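Local coordinates for protein TIR domain-containing adapter molecule 1 (Homo sapiens, PDB 4BSX) that probably serves as an adaptor in Toll-like receptor signalling that leads to interferon-beta induction, this fragment being its helical N-terminal domain, at residues A[44-47]-A[48-52]; A[93-96]-A[97-101]. The protein carries 2 engineered substitutions. One frame throughout, in Å; residues are numbered along the deposited sequence.

Contact 1: residues A[44-47]-A[48-52]; sequences DLLH and AMVLL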
ATOM      1  N   ASP A  44      -6.163   1.281  -4.995  1.00 13.71           N
ATOM      2  CA  ASP A  44      -6.012   0.400  -6.151  1.00 16.74           C
ATOM      3  C   ASP A  44      -4.961  -0.684  -5.845  1.00 14.92           C
ATOM      4  O   ASP A  44      -5.171  -1.851  -6.140  1.00 18.35           O
ATOM      5  CB  ASP A  44      -5.644   1.184  -7.411  1.00 18.73           C
ATOM      6  CG  ASP A  44      -6.838   1.865  -8.051  1.00 27.48           C
ATOM      7  OD1 ASP A  44      -7.984   1.476  -7.743  1.00 27.06           O
ATOM      8  OD2 ASP A  44      -6.621   2.775  -8.881  1.00 38.82           O
ATOM      9  N   LEU A  45      -3.851  -0.297  -5.232  1.00 13.98           N
ATOM     10  CA  LEU A  45      -2.785  -1.237  -4.916  1.00 15.40           C
ATOM     11  C   LEU A  45      -3.327  -2.196  -3.842  1.00 13.08           C
ATOM     12  O   LEU A  45      -3.185  -3.414  -3.968  1.00 10.37           O
ATOM     13  CB  LEU A  45      -1.516  -0.486  -4.428  1.00 13.13           C
ATOM     14  CG  LEU A  45      -0.327  -1.319  -3.905  1.00 24.40           C
ATOM     15  CD1 LEU A  45       0.192  -2.200  -5.018  1.00 14.04           C
ATOM     16  CD2 LEU A  45       0.838  -0.464  -3.316  1.00 15.07           C
ATOM     17  N   LEU A  46      -3.998  -1.653  -2.822  1.00 13.14           N
ATOM     18  CA  LEU A  46      -4.617  -2.493  -1.797  1.00 16.87           C
ATOM     19  C   LEU A  46      -5.681  -3.450  -2.370  1.00 15.88           C
ATOM     20  O   LEU A  46      -5.859  -4.572  -1.875  1.00 13.49           O
ATOM     21  CB  LEU A  46      -5.228  -1.654  -0.687  1.00 12.49           C
ATOM     22  CG  LEU A  46      -5.653  -2.446   0.572  1.00 19.22           C
ATOM     23  CD1 LEU A  46      -4.501  -3.190   1.220  1.00 16.05           C
ATOM     24  CD2 LEU A  46      -6.281  -1.530   1.605  1.00 14.05           C
ATOM     25  N   HIS A  47      -6.374  -3.030  -3.404  1.00 13.35           N
ATOM     26  CA  HIS A  47      -7.348  -3.916  -4.060  1.00 18.00           C
ATOM     27  C   HIS A  47      -6.606  -5.136  -4.617  1.00 12.04           C
ATOM     28  O   HIS A  47      -7.038  -6.293  -4.479  1.00  8.68           O
ATOM     29  CB  HIS A  47      -8.073  -3.126  -5.165  1.00 12.58           C
ATOM     30  CG  HIS A  47      -8.922  -3.958  -6.065  1.00 15.94           C
ATOM     31  ND1 HIS A  47     -10.107  -4.535  -5.654  1.00 12.09           N
ATOM     32  CD2 HIS A  47      -8.764  -4.294  -7.368  1.00 20.17           C
ATOM     33  CE1 HIS A  47     -10.613  -5.239  -6.651  1.00 15.33           C
ATOM     34  NE2 HIS A  47      -9.827  -5.099  -7.704  1.00 18.65           N
ATOM     35  N   ALA A  48      -5.456  -4.872  -5.218  1.00 12.39           N
ATOM     36  CA  ALA A  48      -4.665  -5.937  -5.867  1.00 16.02           C
ATOM     37  C   ALA A  48      -4.080  -6.911  -4.842  1.00  9.68           C
ATOM     38  O   ALA A  48      -4.047  -8.134  -5.063  1.00 12.22           O
ATOM     39  CB  ALA A  48      -3.531  -5.320  -6.739  1.00 15.58           C
HETATM   40  N   MSE A  49      -3.583  -6.362  -3.732  1.00 10.68           N
HETATM   41  CA  MSE A  49      -3.008  -7.168  -2.627  1.00 12.28           C
HETATM   42  C   MSE A  49      -4.096  -8.031  -2.000  1.00 10.37           C
HETATM   43  O   MSE A  49      -3.865  -9.207  -1.641  1.00  8.56           O
HETATM   44  CB  MSE A  49      -2.373  -6.259  -1.582  1.00  5.31           C
HETATM   45  CG  MSE A  49      -1.085  -5.556  -2.081  1.00 12.25           C
HETATM   46 SE   MSE A  49      -0.525  -4.047  -0.919  1.00 19.00          SE
HETATM   47  CE  MSE A  49      -0.310  -4.855   0.810  1.00 11.03           C
ATOM     48  N   VAL A  50      -5.292  -7.453  -1.880  1.00 10.40           N
ATOM     49  CA  VAL A  50      -6.484  -8.202  -1.394  1.00  8.59           C
ATOM     50  C   VAL A  50      -6.758  -9.397  -2.276  1.00  5.17           C
ATOM     51  O   VAL A  50      -6.922 -10.480  -1.794  1.00 10.17           O
ATOM     52  CB  VAL A  50      -7.726  -7.297  -1.310  1.00  4.93           C
ATOM     53  CG1 VAL A  50      -9.027  -8.148  -1.251  1.00  9.32           C
ATOM     54  CG2 VAL A  50      -7.596  -6.427  -0.091  1.00  6.00           C
ATOM     55  N   LEU A  51      -6.760  -9.188  -3.587  1.00  6.07           N
ATOM     56  CA  LEU A  51      -6.941 -10.272  -4.548  1.00  7.53           C
ATOM     57  C   LEU A  51      -5.851 -11.358  -4.426  1.00 11.66           C
ATOM     58  O   LEU A  51      -6.111 -12.567  -4.522  1.00 12.37           O
ATOM     59  CB  LEU A  51      -6.911  -9.679  -5.955  1.00  8.00           C
ATOM     60  CG  LEU A  51      -8.095  -8.800  -6.276  1.00 24.58           C
ATOM     61  CD1 LEU A  51      -7.878  -8.034  -7.585  1.00 25.88           C
ATOM     62  CD2 LEU A  51      -9.329  -9.665  -6.355  1.00 14.52           C
ATOM     63  N   LEU A  52      -4.612 -10.918  -4.242  1.00 17.53           N
ATOM     64  CA  LEU A  52      -3.497 -11.840  -4.062  1.00  9.15           C
ATOM     65  C   LEU A  52      -3.670 -12.684  -2.810  1.00  8.94           C
ATOM     66  O   LEU A  52      -3.404 -13.884  -2.839  1.00 12.39           O
ATOM     67  CB  LEU A  52      -2.173 -11.067  -3.967  1.00  7.00           C
ATOM     68  CG  LEU A  52      -1.652 -10.421  -5.248  1.00  9.09           C
ATOM     69  CD1 LEU A  52      -0.397  -9.641  -4.960  1.00  9.80           C
ATOM     70  CD2 LEU A  52      -1.426 -11.499  -6.295  1.00 12.51           C
TER

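Contact 2: residues A[93-96]-A[97-101]; sequences PDVS and WAVAR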
ATOM      1  N   PRO A  93      12.248   0.170  -5.178  1.00 18.32           N
ATOM      2  CA  PRO A  93      11.819   1.514  -4.790  1.00 18.01           C
ATOM      3  C   PRO A  93      11.667   1.620  -3.269  1.00 13.31           C
ATOM      4  O   PRO A  93      11.465   0.622  -2.555  1.00 12.85           O
ATOM      5  CB  PRO A  93      10.459   1.611  -5.443  1.00 18.44           C
ATOM      6  CG  PRO A  93       9.918   0.235  -5.257  1.00 16.31           C
ATOM      7  CD  PRO A  93      11.083  -0.698  -5.397  1.00 20.38           C
ATOM      8  N   ASP A  94      11.808   2.838  -2.796  1.00 11.40           N
ATOM      9  CA  ASP A  94      11.357   3.260  -1.482  1.00 15.98           C
ATOM     10  C   ASP A  94       9.848   3.020  -1.423  1.00 15.56           C
ATOM     11  O   ASP A  94       9.125   3.513  -2.275  1.00 15.43           O
ATOM     12  CB  ASP A  94      11.616   4.761  -1.360  1.00 25.60           C
ATOM     13  CG  ASP A  94      11.135   5.329  -0.063  1.00 27.48           C
ATOM     14  OD1 ASP A  94      11.065   4.563   0.932  1.00 21.92           O
ATOM     15  OD2 ASP A  94      10.850   6.548  -0.053  1.00 24.83           O
ATOM     16  N   VAL A  95       9.391   2.236  -0.445  1.00 19.28           N
ATOM     17  CA  VAL A  95       7.976   1.881  -0.344  1.00 14.96           C
ATOM     18  C   VAL A  95       7.274   2.608   0.816  1.00 12.90           C
ATOM     19  O   VAL A  95       6.119   2.349   1.101  1.00  9.91           O
ATOM     20  CB  VAL A  95       7.763   0.323  -0.216  1.00  8.47           C
ATOM     21  CG1 VAL A  95       8.443  -0.408  -1.364  1.00  8.67           C
ATOM     22  CG2 VAL A  95       8.175  -0.211   1.190  1.00  7.35           C
ATOM     23  N   SER A  96       7.953   3.526   1.489  1.00 13.75           N
ATOM     24  CA  SER A  96       7.474   3.973   2.796  1.00  9.58           C
ATOM     25  C   SER A  96       6.155   4.771   2.699  1.00 15.03           C
ATOM     26  O   SER A  96       5.294   4.673   3.586  1.00  8.96           O
ATOM     27  CB  SER A  96       8.565   4.786   3.490  1.00 14.03           C
ATOM     28  OG  SER A  96       8.797   6.007   2.792  1.00 20.80           O
ATOM     29  N   TRP A  97       5.977   5.502   1.598  1.00 11.02           N
ATOM     30  CA  TRP A  97       4.829   6.388   1.418  1.00 14.16           C
ATOM     31  C   TRP A  97       3.623   5.516   1.058  1.00 14.06           C
ATOM     32  O   TRP A  97       2.543   5.649   1.605  1.00  8.73           O
ATOM     33  CB  TRP A  97       5.108   7.432   0.321  1.00  8.96           C
ATOM     34  CG  TRP A  97       4.133   8.616   0.295  1.00 14.17           C
ATOM     35  CD1 TRP A  97       2.903   8.688   0.884  1.00 15.99           C
ATOM     36  CD2 TRP A  97       4.342   9.887  -0.343  1.00 17.10           C
ATOM     37  NE1 TRP A  97       2.330   9.922   0.650  1.00 14.72           N
ATOM     38  CE2 TRP A  97       3.192  10.674  -0.103  1.00 18.51           C
ATOM     39  CE3 TRP A  97       5.391  10.437  -1.094  1.00 16.67           C
ATOM     40  CZ2 TRP A  97       3.059  11.984  -0.596  1.00 20.88           C
ATOM     41  CZ3 TRP A  97       5.252  11.725  -1.596  1.00  9.33           C
ATOM     42  CH2 TRP A  97       4.101  12.489  -1.333  1.00 18.34           C
ATOM     43  N   ALA A  98       3.842   4.629   0.105  1.00 13.61           N
ATOM     44  CA  ALA A  98       2.874   3.628  -0.262  1.00 12.69           C
ATOM     45  C   ALA A  98       2.445   2.846   0.969  1.00 12.17           C
ATOM     46  O   ALA A  98       1.262   2.625   1.215  1.00 11.55           O
ATOM     47  CB  ALA A  98       3.487   2.696  -1.290  1.00 11.79           C
ATOM     48  N   VAL A  99       3.415   2.423   1.764  1.00 18.03           N
ATOM     49  CA  VAL A  99       3.099   1.676   2.975  1.00 14.00           C
ATOM     50  C   VAL A  99       2.242   2.526   3.938  1.00  9.86           C
ATOM     51  O   VAL A  99       1.222   2.038   4.430  1.00 10.99           O
ATOM     52  CB  VAL A  99       4.364   1.056   3.621  1.00 10.63           C
ATOM     53  CG1 VAL A  99       4.100   0.596   5.061  1.00 14.58           C
ATOM     54  CG2 VAL A  99       4.868  -0.124   2.775  1.00 11.87           C
ATOM     55  N   ALA A 100       2.629   3.774   4.204  1.00 11.18           N
ATOM     56  CA  ALA A 100       1.767   4.705   4.977  1.00 15.95           C
ATOM     57  C   ALA A 100       0.281   4.782   4.469  1.00 15.23           C
ATOM     58  O   ALA A 100      -0.680   4.765   5.248  1.00 10.46           O
ATOM     59  CB  ALA A 100       2.392   6.107   4.955  1.00 12.28           C
ATOM     60  N   ARG A 101       0.125   4.885   3.150  1.00 10.48           N
ATOM     61  CA  ARG A 101      -1.166   4.986   2.526  1.00  7.74           C
ATOM     62  C   ARG A 101      -1.993   3.667   2.753  1.00 12.08           C
ATOM     63  O   ARG A 101      -3.168   3.675   3.171  1.00  6.37           O
ATOM     64  CB  ARG A 101      -0.937   5.298   1.056  1.00  8.73           C
ATOM     65  CG  ARG A 101      -0.713   6.790   0.804  1.00 14.68           C
ATOM     66  CD  ARG A 101      -0.499   7.169  -0.676  1.00 12.53           C
ATOM     67  NE  ARG A 101      -0.380   8.631  -0.788  1.00 10.71           N
ATOM     68  CZ  ARG A 101      -0.204   9.297  -1.926  1.00 13.09           C
ATOM     69  NH1 ARG A 101      -0.129   8.638  -3.075  1.00  8.36           N
ATOM     70  NH2 ARG A 101      -0.100  10.633  -1.917  1.00 14.55           N
TER
HETATM   71  O   HOH W   1       8.185   6.722  -0.150  1.00  7.59           O
HETATM   72  O   HOH W   2       6.276   4.717  -1.511  1.00 12.80           O

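Contact 1: residues A[44-47]-A[48-52]
His47 and Leu51, one helical turn apart on helix 43-53, meet through the imidazole and a single methyl group. Leu51 CD1 lies over one face of the His47 ring, 3.5 Å from NE2, while Leu51 CG stands 4.3 Å above the ring plane and offset toward the rim. The torsion of His47 explains this: with CG turned anti to the backbone N (chi1 170°), the ring swings beside its own carbonyl and faces the side chain that follows one turn on. The same pair shares a backbone bond, Leu51 N to His47 O at 3.0 Å with an N-H...O angle of 161°. Replacing His47 by an alanine would probably leave Leu51 CD1 without the flat surface it rests on and open a gap beside Leu33 and Lys34, which the histidine also touches.

Met49, present as selenomethionine, makes the second side-chain pairing, this one apolar: its chain bends at chi3 (57°), and SE packs 4.0 Å from Leu45 CG. Met49 N also bonds to Leu45 O at 3.0 Å, nearly along the C=O axis.

Ala48, bonded through N to Asp44 O at 3.2 Å, has only a methyl to place; its CB sits 3.4 Å from Leu45 O. This is i to i+4 packing along one alpha helix, set against helices 11-19, 23-33 and 57-65 of an all-helical domain that resembles IFIT proteins. The amides of Ala48, Met49, Val50 and Leu51 each bond to the carbonyl four residues earlier, which satisfies these backbone groups in a mostly buried helix.

Contact 2: residues A[93-96]-A[97-101]
Val95 and Val99 pair across the first turn of helix 96-108, joined by backbone and side chain alike. Of the backbone bonds, Val99 N to Val95 O is 2.8 Å with an N-H...O angle of 160°, and Ala100 N to Ser96 O is 2.9 Å and straighter, at 170°. Val95 thus occupies the N-cap position and supplies the first carbonyl of the helix.

The apolar contact is methyl on methyl: Val95 CG2 lies 3.7 Å from Val99 CG2. With CG1 anti to the carbonyl carbon (chi1 -55°), Val95 CG2 falls between the backbone N and the carbonyl carbon and meets Val99 CG2.

Polar side-chain and water contacts gather at Asp94. Its OD1 receives two weak bonds from Ser96, one from N and one from OG, each 3.3 Å long. Water 1 links Trp97 N to Asp94 OD2, and water 2 links Ala98 N to the backbone Asp94 O. Asp94 OD2 also forms a salt bridge with Arg131, and Trp97 NE1 bonds to Glu142.

The carboxylate thus meets Ser96 N weakly and directly and Trp97 N through water; it would probably interact favourably with the positive end of the helix dipole, an effect its salt bridge to Arg131 may temper.

In the fold
From the N terminus, helices 11-19 and 23-33 come first; helix 43-53, which holds contact 1, packs its side chains against both and against helix 57-65. After helix 71-79 the chain runs through a loop to contact 2, where residues 93-96 lead into helix 96-108. Neither contact closes a long loop, because each joins adjoining segments; they follow in series, without nesting or crossing. The centres of contact 1 and contact 2 are 15 Å apart, and the two do not touch. Contact 1 belongs to the earlier helices, whereas contact 2 faces helices 71-79, 114-130 and 136-147. Arg101, salt-bridged to Glu142 of helix 136-147, also touches Gln41 just before helix 43-53, one point where the two regions meet.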